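Long-range contacts in serine protease pet (Escherichia coli, PDB 4OM9), which acts as a secreted serine protease enterotoxin of enteroaggregative strains, the passenger domain of an autotransporter, and probably cleaves host alpha-fodrin: residues A[53-58]-A[82-87]; A[86-91]-A[111-116]; A[64-69]-A[104-109]. One frame throughout, in Å; residues are numbered along the deposited sequence.

In the fold
All three contacts lie in the protease domain, around the antiparallel sheet built from strands 60-63, 66-70, 102-107, 88-97 and 82-85. Contact 3 pairs two inner strands of that sheet and is the largest and most regular, with backbone bonds, apolar packing and a buried arginine. Contact 1 is partly buried: a loop lies against strand 82-85, one edge of the sheet, through one backbone bond, two methyl groups and water. Contact 2 is buried and rests on a carboxylate that ties the start of strand 88-97 to the loop after strand 102-107, close to the beta-helix. Contacts 1 and 2 share Gly86 and Ser87, and their centres are about 7 Å apart.

Contact 1. Residues A[53-58]-A[82-87]; sequences ATANGA and YQTYGS
Ala55 and Thr84 supply the one direct hydrogen bond between the loop 53-58 and strand 82-85: Ala55 N gives its proton to Thr84 O at 3.0 Å, an almost straight bond (171°). The Ala55 methyl sits beside the same strand residue, with its CB 4.0 Å from Thr84 CB. The side-chain hydroxyl of Thr84 is engaged instead with Gln89.

Van der Waals packing centres on the Thr54 methyl, which meets polar groups. With chi1 at 58°, CG2 falls beside the backbone N and reaches the side chains of Gln83 and Tyr85, which both come from the strand. Thr54 CG2 is 3.4 Å from Tyr85 OH and also rests against the Gln83 amide. It stands oblique to the tyrosine ring.

Water adds a further polar link between the backbones. Water 1 accepts from Asn56 N and from Thr84 N, each 3.2 Å from its oxygen.

Other hydrogen bonds brace each segment from within. In the loop, a type I beta turn runs from Thr54 to Gly57, closed by Gly57 N to Thr54 O at 2.7 Å. An Asx turn overlaps its end, with Asn56 OD1 accepting from Ala58 N (2.9 Å). Asn56 ND2 reaches Ser79 O, and Thr54 OG1 bonds to Ala59 N. On the strand, Tyr85 OH donates to Gln83 OE1 (2.8 Å), the hydroxyl tilted 31° from the amide carbonyl plane. Ala80 O takes a proton from Gln83 NE2, so both ends of this amide are held.

The chemistry implies a loop shaped mainly by its own turns, touching the edge of the sheet through a single backbone bond, two methyl groups and a bridging water, without any charge pair.

Contact 2. Residues A[86-91]-A[111-116]; sequences GSTQYT and VVETRG
Gly86 and Glu113 are the nearest backbone neighbours here, with their CA atoms 6.4 Å apart, and further along Tyr90 CA and Val111 CA are separated by 7.8 Å. No backbone hydrogen bond joins the two segments: strand 88-91 faces a loop, and side chains fill the interval. At Gly86 the glutamate chain passes close to the main chain, with Glu113 CG 3.7 Å from Gly86 N.

The Glu113 chain bends at chi2 (66°), which turns its carboxylate toward the strand, where two hydroxyls give it protons. Tyr90 OH donates to the syn lone pair of Glu113 OE1 at 2.7 Å. The oxygen lies near the ring plane at its edge, while the ring and carboxylate planes stand 82° apart. Thr88 OG1 donates to Glu113 OE2, also at 2.7 Å, on the syn side but 19° out of the carboxylate plane.

Val111 closes over the tyrosine: its CG2 makes a CH-pi contact 4.0 Å from the centroid of the Tyr90 ring, nearly on the ring normal. Val112 CB approaches Tyr90 OH to 3.9 Å.

Glu113 OE2 is also bonded to Tyr398 OH, and Thr88 OG1 to Lys380 NZ; both outside partners belong to parallel strands of the beta-helix. The site therefore joins strand, loop and beta-helix. With three hydroxyls spread over its two oxygens and Lys380 one hydrogen bond further out, on Thr88 OG1, the carboxylate would probably be stabilised as the anion and fixed in its rotation.

Contact 3. Residues A[64-69]-A[104-109]; sequences GAYAVT and IQRLNK
Tyr66 and Arg106 meet because the arginine first runs anti to its own main-chain nitrogen (chi1 169°) and then bends at chi2 (87°), which carries the chain obliquely across the tyrosine side chain. Arg106 CD comes 3.5 Å from Tyr66 CE1, and Arg106 NH1 donates to Tyr66 OH at 3.1 Å, with the hydroxyl in the guanidinium plane. Ring and guanidinium are turned 80° against each other. The Ala65 methyl sits over the centre of one guanidinium face, its CB 3.6 Å from Arg106 NE.

The backbones form an antiparallel ladder within the sheet of the protease domain, consistent with the N-terminal beta-barrel of a chymotrypsin-like PA-clan enzyme. Ala67 and Gln105 are its hydrogen-bonded pair: Gln105 N donates to Ala67 O at 2.7 Å, and Ala67 N answers more loosely to Gln105 O at 3.2 Å. Leu107 N extends the pattern to Ala65 O (2.6 Å).

On the face shared with Tyr66 and Arg106, Val68 CG2 packs 3.7 Å from Ile104 CD1, and helix 247-255 lies against Tyr66 and Ile104. On the other face, that of Ala67 and Gln105, the Gln105 amide oxygen OE1 is met by Thr69 CG2 at 3.4 Å, while the amide NE2 of Gln105 bonds to Gln92 and Ala80. Arg106 NH1 also forms a salt bridge with Asp294, and its guanidinium makes a cation-pi contact with Phe257.

Contact 1. Residues A[53-58]-A[82-87]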
# COMPACT_ATOMS: atom_id res chain seq x y z
N ALA A 53 -24.59 10.43 -6.39
CA ALA A 53 -25.29 11.42 -5.57
C ALA A 53 -24.68 12.81 -5.74
O ALA A 53 -23.47 12.96 -5.84
CB ALA A 53 -25.27 11.00 -4.08
N THR A 54 -25.54 13.83 -5.80
CA THR A 54 -25.09 15.21 -5.69
C THR A 54 -24.40 15.44 -4.34
O THR A 54 -24.75 14.80 -3.36
CB THR A 54 -26.26 16.20 -5.80
OG1 THR A 54 -27.22 15.92 -4.76
CG2 THR A 54 -26.97 16.10 -7.18
N ALA A 55 -23.44 16.36 -4.31
CA ALA A 55 -22.77 16.77 -3.09
C ALA A 55 -23.74 17.00 -1.95
O ALA A 55 -23.49 16.60 -0.81
CB ALA A 55 -21.96 18.01 -3.33
N ASN A 56 -24.87 17.64 -2.24
CA ASN A 56 -25.82 17.95 -1.18
C ASN A 56 -26.85 16.83 -0.98
O ASN A 56 -27.72 16.92 -0.13
CB ASN A 56 -26.51 19.29 -1.46
CG ASN A 56 -27.60 19.18 -2.49
OD1 ASN A 56 -27.75 18.14 -3.17
ND2 ASN A 56 -28.36 20.27 -2.65
N GLY A 57 -26.75 15.78 -1.80
CA GLY A 57 -27.61 14.63 -1.66
C GLY A 57 -29.01 14.71 -2.26
O GLY A 57 -29.67 13.68 -2.37
N ALA A 58 -29.46 15.89 -2.68
CA ALA A 58 -30.86 16.02 -3.03
C ALA A 58 -31.19 15.49 -4.43
O ALA A 58 -32.36 15.38 -4.79
CB ALA A 58 -31.30 17.47 -2.89
N TYR A 82 -29.49 23.26 -8.61
CA TYR A 82 -28.07 23.57 -8.70
C TYR A 82 -27.29 22.38 -8.15
O TYR A 82 -27.37 22.07 -6.97
CB TYR A 82 -27.73 24.85 -7.93
CG TYR A 82 -28.62 26.03 -8.29
CD1 TYR A 82 -29.02 26.25 -9.60
CD2 TYR A 82 -29.07 26.91 -7.31
CE1 TYR A 82 -29.83 27.32 -9.93
CE2 TYR A 82 -29.88 27.99 -7.63
CZ TYR A 82 -30.26 28.19 -8.95
OH TYR A 82 -31.07 29.26 -9.29
N GLN A 83 -26.56 21.70 -9.02
CA GLN A 83 -25.94 20.45 -8.63
C GLN A 83 -24.43 20.52 -8.71
O GLN A 83 -23.86 21.04 -9.69
CB GLN A 83 -26.46 19.30 -9.50
CG GLN A 83 -27.97 19.24 -9.46
CD GLN A 83 -28.52 18.00 -10.11
OE1 GLN A 83 -27.78 17.14 -10.59
NE2 GLN A 83 -29.85 17.91 -10.15
N THR A 84 -23.79 20.01 -7.67
CA THR A 84 -22.35 19.93 -7.61
C THR A 84 -21.89 18.48 -7.60
O THR A 84 -22.36 17.68 -6.78
CB THR A 84 -21.79 20.63 -6.38
OG1 THR A 84 -22.00 22.03 -6.49
CG2 THR A 84 -20.29 20.35 -6.22
N TYR A 85 -21.01 18.14 -8.54
CA TYR A 85 -20.28 16.89 -8.47
C TYR A 85 -18.80 17.25 -8.56
O TYR A 85 -18.39 17.98 -9.49
CB TYR A 85 -20.67 15.94 -9.59
CG TYR A 85 -22.15 15.66 -9.74
CD1 TYR A 85 -22.98 16.53 -10.45
CD2 TYR A 85 -22.73 14.50 -9.21
CE1 TYR A 85 -24.33 16.26 -10.61
CE2 TYR A 85 -24.08 14.24 -9.37
CZ TYR A 85 -24.88 15.13 -10.08
OH TYR A 85 -26.23 14.87 -10.25
N GLY A 86 -18.00 16.76 -7.61
CA GLY A 86 -16.61 17.15 -7.50
C GLY A 86 -16.44 18.66 -7.50
O GLY A 86 -17.10 19.36 -6.74
N SER A 87 -15.59 19.15 -8.40
CA SER A 87 -15.30 20.58 -8.51
C SER A 87 -16.17 21.25 -9.55
O SER A 87 -15.81 22.32 -10.03
CB SER A 87 -13.84 20.83 -8.91
OG SER A 87 -12.94 20.32 -7.96
O HOH W 1 -25.35 19.11 -5.01
O HOH W 2 -27.82 19.45 -5.95

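Contact 2. Residues A[86-91]-A[111-116]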
# COMPACT_ATOMS: atom_id res chain seq x y z
N GLY A 86 -18.00 16.76 -7.61
CA GLY A 86 -16.61 17.15 -7.50
C GLY A 86 -16.44 18.66 -7.50
O GLY A 86 -17.10 19.36 -6.74
N SER A 87 -15.59 19.15 -8.40
CA SER A 87 -15.30 20.58 -8.51
C SER A 87 -16.17 21.25 -9.55
O SER A 87 -15.81 22.32 -10.03
CB SER A 87 -13.84 20.83 -8.91
OG SER A 87 -12.94 20.32 -7.96
N THR A 88 -17.28 20.63 -9.93
CA THR A 88 -18.06 21.18 -11.03
C THR A 88 -19.50 21.44 -10.64
O THR A 88 -20.12 20.62 -9.95
CB THR A 88 -18.03 20.25 -12.25
OG1 THR A 88 -16.67 19.87 -12.52
CG2 THR A 88 -18.65 20.94 -13.47
N GLN A 89 -20.01 22.60 -11.07
CA GLN A 89 -21.39 23.02 -10.85
C GLN A 89 -22.26 22.78 -12.07
O GLN A 89 -21.87 23.10 -13.18
CB GLN A 89 -21.45 24.50 -10.47
CG GLN A 89 -21.25 24.79 -8.99
CD GLN A 89 -19.89 24.36 -8.48
OE1 GLN A 89 -19.79 23.56 -7.54
NE2 GLN A 89 -18.84 24.90 -9.08
N TYR A 90 -23.44 22.24 -11.86
CA TYR A 90 -24.34 21.97 -12.96
C TYR A 90 -25.71 22.59 -12.66
O TYR A 90 -26.14 22.69 -11.49
CB TYR A 90 -24.48 20.47 -13.21
CG TYR A 90 -23.19 19.75 -13.53
CD1 TYR A 90 -22.37 19.25 -12.52
CD2 TYR A 90 -22.79 19.57 -14.85
CE1 TYR A 90 -21.20 18.59 -12.81
CE2 TYR A 90 -21.60 18.91 -15.16
CZ TYR A 90 -20.82 18.43 -14.14
OH TYR A 90 -19.64 17.77 -14.45
N THR A 91 -26.39 23.00 -13.72
CA THR A 91 -27.66 23.68 -13.56
C THR A 91 -28.75 22.92 -14.32
O THR A 91 -28.55 22.57 -15.48
CB THR A 91 -27.55 25.14 -14.05
OG1 THR A 91 -26.78 25.89 -13.10
CG2 THR A 91 -28.94 25.78 -14.20
N VAL A 111 -22.21 15.61 -17.15
CA VAL A 111 -21.51 15.36 -15.90
C VAL A 111 -20.23 14.55 -16.10
O VAL A 111 -20.24 13.43 -16.62
CB VAL A 111 -22.41 14.64 -14.90
CG1 VAL A 111 -21.62 14.28 -13.62
CG2 VAL A 111 -23.58 15.53 -14.57
N VAL A 112 -19.13 15.12 -15.65
CA VAL A 112 -17.84 14.50 -15.85
C VAL A 112 -17.48 13.53 -14.70
O VAL A 112 -16.79 12.54 -14.93
CB VAL A 112 -16.76 15.60 -16.04
CG1 VAL A 112 -15.39 15.12 -15.71
CG2 VAL A 112 -16.80 16.12 -17.45
N GLU A 113 -17.99 13.79 -13.50
CA GLU A 113 -17.52 13.07 -12.29
C GLU A 113 -18.02 11.64 -12.10
O GLU A 113 -17.34 10.83 -11.48
CB GLU A 113 -17.87 13.86 -11.02
CG GLU A 113 -17.12 15.20 -10.88
CD GLU A 113 -17.49 16.24 -11.95
OE1 GLU A 113 -18.48 16.03 -12.71
OE2 GLU A 113 -16.78 17.26 -12.04
N THR A 114 -19.22 11.34 -12.58
CA THR A 114 -19.79 10.01 -12.37
C THR A 114 -20.49 9.53 -13.62
O THR A 114 -20.95 10.34 -14.42
CB THR A 114 -20.78 9.98 -11.18
OG1 THR A 114 -21.56 8.78 -11.22
CG2 THR A 114 -21.71 11.18 -11.20
N ARG A 115 -20.56 8.22 -13.81
CA ARG A 115 -21.27 7.69 -14.97
C ARG A 115 -22.76 7.54 -14.67
O ARG A 115 -23.55 7.18 -15.56
CB ARG A 115 -20.67 6.37 -15.44
CG ARG A 115 -19.47 6.53 -16.38
CD ARG A 115 -18.25 6.99 -15.63
NE ARG A 115 -17.80 5.94 -14.71
CZ ARG A 115 -17.14 6.15 -13.57
NH1 ARG A 115 -16.82 7.38 -13.17
NH2 ARG A 115 -16.80 5.11 -12.82
N GLY A 116 -23.14 7.84 -13.43
CA GLY A 116 -24.54 7.89 -13.04
C GLY A 116 -25.07 6.58 -12.47
O GLY A 116 -24.41 5.55 -12.57

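Contact 3. Residues A[64-69]-A[104-109]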
# COMPACT_ATOMS: atom_id res chain seq x y z
N GLY A 64 -24.46 11.34 -18.03
CA GLY A 64 -24.49 12.34 -19.08
C GLY A 64 -25.04 13.63 -18.54
O GLY A 64 -24.64 14.11 -17.49
N ALA A 65 -26.00 14.21 -19.26
CA ALA A 65 -26.57 15.47 -18.80
C ALA A 65 -27.80 15.28 -17.93
O ALA A 65 -28.51 16.24 -17.66
CB ALA A 65 -26.92 16.36 -20.00
N TYR A 66 -28.07 14.05 -17.48
CA TYR A 66 -29.33 13.77 -16.78
C TYR A 66 -29.20 13.37 -15.31
O TYR A 66 -28.20 12.76 -14.87
CB TYR A 66 -30.11 12.68 -17.53
CG TYR A 66 -30.48 13.12 -18.93
CD1 TYR A 66 -31.44 14.11 -19.14
CD2 TYR A 66 -29.85 12.58 -20.04
CE1 TYR A 66 -31.78 14.52 -20.42
CE2 TYR A 66 -30.17 12.98 -21.31
CZ TYR A 66 -31.14 13.95 -21.51
OH TYR A 66 -31.46 14.35 -22.79
N ALA A 67 -30.21 13.76 -14.55
CA ALA A 67 -30.31 13.51 -13.13
C ALA A 67 -31.79 13.34 -12.76
O ALA A 67 -32.69 13.77 -13.49
CB ALA A 67 -29.71 14.64 -12.34
N VAL A 68 -32.00 12.73 -11.61
CA VAL A 68 -33.33 12.39 -11.14
C VAL A 68 -33.49 12.86 -9.70
O VAL A 68 -32.56 12.77 -8.89
CB VAL A 68 -33.59 10.87 -11.23
CG1 VAL A 68 -34.84 10.50 -10.52
CG2 VAL A 68 -33.72 10.46 -12.67
N THR A 69 -34.66 13.40 -9.40
CA THR A 69 -34.94 13.88 -8.07
C THR A 69 -36.47 13.83 -7.81
O THR A 69 -37.19 12.99 -8.35
CB THR A 69 -34.38 15.31 -7.89
OG1 THR A 69 -34.52 15.72 -6.53
CG2 THR A 69 -35.05 16.35 -8.85
N ILE A 104 -37.39 14.00 -13.79
CA ILE A 104 -36.20 13.76 -14.60
C ILE A 104 -35.69 15.10 -15.12
O ILE A 104 -36.44 15.90 -15.71
CB ILE A 104 -36.46 12.79 -15.77
CG1 ILE A 104 -35.23 12.69 -16.68
CG2 ILE A 104 -37.62 13.23 -16.58
CD1 ILE A 104 -34.00 12.09 -16.02
N GLN A 105 -34.41 15.34 -14.87
CA GLN A 105 -33.79 16.62 -15.07
C GLN A 105 -32.77 16.58 -16.20
O GLN A 105 -32.04 15.58 -16.37
CB GLN A 105 -33.08 17.09 -13.79
CG GLN A 105 -33.98 17.42 -12.60
CD GLN A 105 -33.15 17.78 -11.37
OE1 GLN A 105 -32.35 16.97 -10.89
NE2 GLN A 105 -33.31 19.00 -10.88
N ARG A 106 -32.72 17.67 -16.98
CA ARG A 106 -31.65 17.88 -17.93
C ARG A 106 -30.74 18.97 -17.38
O ARG A 106 -31.17 20.10 -17.16
CB ARG A 106 -32.21 18.31 -19.31
CG ARG A 106 -31.14 18.82 -20.30
CD ARG A 106 -30.47 17.69 -21.12
NE ARG A 106 -29.35 18.20 -21.90
CZ ARG A 106 -28.76 17.58 -22.92
NH1 ARG A 106 -29.17 16.38 -23.32
NH2 ARG A 106 -27.74 18.17 -23.54
N LEU A 107 -29.47 18.63 -17.19
CA LEU A 107 -28.51 19.60 -16.70
C LEU A 107 -27.87 20.35 -17.86
O LEU A 107 -27.81 19.84 -18.98
CB LEU A 107 -27.45 18.88 -15.85
CG LEU A 107 -27.92 18.21 -14.55
CD1 LEU A 107 -26.82 17.35 -13.94
CD2 LEU A 107 -28.43 19.24 -13.53
N ASN A 108 -27.40 21.57 -17.61
CA ASN A 108 -26.81 22.41 -18.66
C ASN A 108 -25.56 21.81 -19.36
O ASN A 108 -25.32 22.12 -20.52
CB ASN A 108 -26.44 23.79 -18.09
CG ASN A 108 -25.40 23.69 -17.01
OD1 ASN A 108 -25.43 22.75 -16.21
ND2 ASN A 108 -24.47 24.64 -16.98
N LYS A 109 -24.81 20.95 -18.66
CA LYS A 109 -23.61 20.31 -19.22
C LYS A 109 -23.48 18.83 -18.86
O LYS A 109 -24.13 18.37 -17.93
CB LYS A 109 -22.33 21.03 -18.76
CG LYS A 109 -22.08 22.36 -19.47
CD LYS A 109 -20.86 23.06 -18.87
CE LYS A 109 -19.74 23.24 -19.89
NZ LYS A 109 -18.48 23.69 -19.22